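Local coordinates for protein gamma-glutamyltranspeptidase (Ggt) (Helicobacter pylori 26695, PDB 5BPK) that probably transfers or hydrolyses the gamma-glutamyl group of glutathione and related compounds, as an N-terminal nucleophile (Ntn) hydrolase, at residues Gly269-Tyr274 with Ala299-Leu304. Numbering follows the deposited sequence.
With EDO (1,2-ethanediol), chain J.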
loop_
_atom_site.group_PDB
_atom_site.type_symbol
_atom_site.label_atom_id
_atom_site.label_comp_id
_atom_site.label_asym_id
_atom_site.label_seq_id
_atom_site.Cartn_x
_atom_site.Cartn_y
_atom_site.Cartn_z
ATOM N N GLY A 269 -3.287 -17.334 6.556
ATOM C CA GLY A 269 -3.764 -17.647 7.894
ATOM C C GLY A 269 -5.247 -17.931 7.911
ATOM O O GLY A 269 -5.889 -18.011 6.866
ATOM N N SER A 270 -5.778 -18.116 9.110
ATOM C CA SER A 270 -7.205 -18.343 9.302
ATOM C C SER A 270 -7.717 -17.475 10.441
ATOM O O SER A 270 -6.999 -17.208 11.422
ATOM C CB SER A 270 -7.496 -19.817 9.604
ATOM O OG SER A 270 -6.863 -20.242 10.806
ATOM N N TYR A 271 -8.960 -17.028 10.290
ATOM C CA TYR A 271 -9.648 -16.273 11.322
ATOM C C TYR A 271 -11.123 -16.678 11.324
ATOM O O TYR A 271 -11.862 -16.384 10.386
ATOM C CB TYR A 271 -9.489 -14.778 11.081
ATOM C CG TYR A 271 -10.008 -13.891 12.184
ATOM C CD1 TYR A 271 -9.408 -13.881 13.437
ATOM C CD2 TYR A 271 -11.063 -13.014 11.958
ATOM C CE1 TYR A 271 -9.870 -13.052 14.443
ATOM C CE2 TYR A 271 -11.515 -12.176 12.940
ATOM C CZ TYR A 271 -10.911 -12.190 14.191
ATOM O OH TYR A 271 -11.358 -11.359 15.194
ATOM N N ARG A 272 -11.528 -17.382 12.374
ATOM C CA ARG A 272 -12.934 -17.776 12.566
ATOM C C ARG A 272 -13.578 -18.433 11.345
ATOM O O ARG A 272 -14.715 -18.119 10.985
ATOM C CB ARG A 272 -13.762 -16.571 13.043
ATOM C CG ARG A 272 -13.107 -15.828 14.218
ATOM C CD ARG A 272 -14.088 -14.921 14.924
ATOM N NE ARG A 272 -13.409 -13.919 15.726
ATOM C CZ ARG A 272 -12.895 -14.107 16.937
ATOM N NH1 ARG A 272 -12.994 -15.281 17.557
ATOM N NH2 ARG A 272 -12.283 -13.097 17.546
ATOM N N GLY A 273 -12.841 -19.340 10.711
ATOM C CA GLY A 273 -13.367 -20.108 9.588
ATOM C C GLY A 273 -13.133 -19.506 8.211
ATOM O O GLY A 273 -13.519 -20.107 7.207
ATOM N N TYR A 274 -12.531 -18.315 8.175
ATOM C CA TYR A 274 -12.155 -17.647 6.928
ATOM C C TYR A 274 -10.649 -17.741 6.695
ATOM O O TYR A 274 -9.867 -17.721 7.654
ATOM C CB TYR A 274 -12.548 -16.164 6.964
ATOM C CG TYR A 274 -14.037 -15.915 7.085
ATOM C CD1 TYR A 274 -14.659 -15.883 8.332
ATOM C CD2 TYR A 274 -14.821 -15.691 5.954
ATOM C CE1 TYR A 274 -16.036 -15.646 8.452
ATOM C CE2 TYR A 274 -16.198 -15.454 6.061
ATOM C CZ TYR A 274 -16.793 -15.434 7.314
ATOM O OH TYR A 274 -18.140 -15.198 7.429
ATOM N N ALA A 299 -10.492 -14.252 21.715
ATOM C CA ALA A 299 -11.610 -13.612 22.385
ATOM C C ALA A 299 -12.862 -13.682 21.506
ATOM O O ALA A 299 -12.766 -13.645 20.281
ATOM C CB ALA A 299 -11.256 -12.158 22.699
ATOM N N ASP A 300 -14.033 -13.776 22.131
ATOM C CA ASP A 300 -15.298 -13.622 21.410
ATOM C C ASP A 300 -15.596 -12.129 21.289
ATOM O O ASP A 300 -16.314 -11.550 22.097
ATOM C CB ASP A 300 -16.438 -14.348 22.131
ATOM C CG ASP A 300 -17.767 -14.237 21.391
ATOM O OD1 ASP A 300 -17.788 -13.717 20.252
ATOM O OD2 ASP A 300 -18.794 -14.687 21.942
ATOM N N LEU A 301 -15.041 -11.503 20.262
ATOM C CA LEU A 301 -15.224 -10.069 20.087
ATOM C C LEU A 301 -16.686 -9.719 19.785
ATOM O O LEU A 301 -17.177 -8.676 20.225
ATOM C CB LEU A 301 -14.301 -9.532 19.000
ATOM C CG LEU A 301 -12.797 -9.695 19.209
ATOM C CD1 LEU A 301 -12.101 -9.097 18.006
ATOM C CD2 LEU A 301 -12.275 -9.059 20.502
ATOM N N SER A 302 -17.396 -10.599 19.079
ATOM C CA SER A 302 -18.785 -10.322 18.695
ATOM C C SER A 302 -19.692 -10.070 19.905
ATOM O O SER A 302 -20.677 -9.350 19.796
ATOM C CB SER A 302 -19.364 -11.463 17.851
ATOM O OG SER A 302 -19.685 -12.585 18.654
ATOM N N ALA A 303 -19.359 -10.672 21.048
ATOM C CA ALA A 303 -20.192 -10.576 22.242
ATOM C C ALA A 303 -20.394 -9.137 22.700
ATOM O O ALA A 303 -21.498 -8.768 23.096
ATOM C CB ALA A 303 -19.587 -11.403 23.381
ATOM N N LEU A 304 -19.327 -8.337 22.681
ATOM C CA LEU A 304 -19.417 -6.950 23.127
ATOM C C LEU A 304 -19.588 -5.969 21.977
ATOM O O LEU A 304 -20.058 -4.861 22.191
ATOM C CB LEU A 304 -18.200 -6.558 23.964
ATOM C CG LEU A 304 -18.104 -7.251 25.321
ATOM C CD1 LEU A 304 -16.787 -6.918 25.975
ATOM C CD2 LEU A 304 -19.259 -6.856 26.215
HETATM C C1 EDO J . -16.994 -20.628 7.209
HETATM O O1 EDO J . -17.676 -20.690 5.950
HETATM C C2 EDO J . -16.877 -19.177 7.662
HETATM O O2 EDO J . -17.219 -19.067 9.049
#
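The type I' beta turn Y271–Y274, which links strands 262-271 and 274-278 of the antiparallel sheet as a tight hairpin, sends R272 across to the loop between helices 285-296 and 309-329. There the guanidinium clasps the carbonyl of A299. NH2 gives the stronger bond, 2.8 Å to A299 O; it approaches almost along the C=O (169°), but its N-H is bent away (N-H...O 132°), so the grip is off-line. NH1 adds a weak bond to the same A299 O at 3.2 Å. NH2 also donates to Y271 OH at 3.1 Å. The R272 chain, extended from CG to NE, runs along the Y271 ring, with CG 4.0 Å above the centre of one face. A trans chi1 (-172°) lays the Y271 ring beside R272, so that its OH reaches L301 CD1 at 3.7 Å. L301 crosses both side chains at about a right angle, its CG 3.8 Å from R272 NH2. D110 of the other chain, probably the small subunit (own numbering), closes the cluster, forming a salt bridge with R272 NE and a hydrogen bond with Y271 OH through separate carboxylate oxygens. This network probably spreads the arginine's charge over that carboxylate, a phenol oxygen, the loop carbonyl of A299 and, weakly, M296 O at the end of helix 285-296; it should hold the guanidinium in one rotation and ties hairpin, interhelical loop and chain interface together.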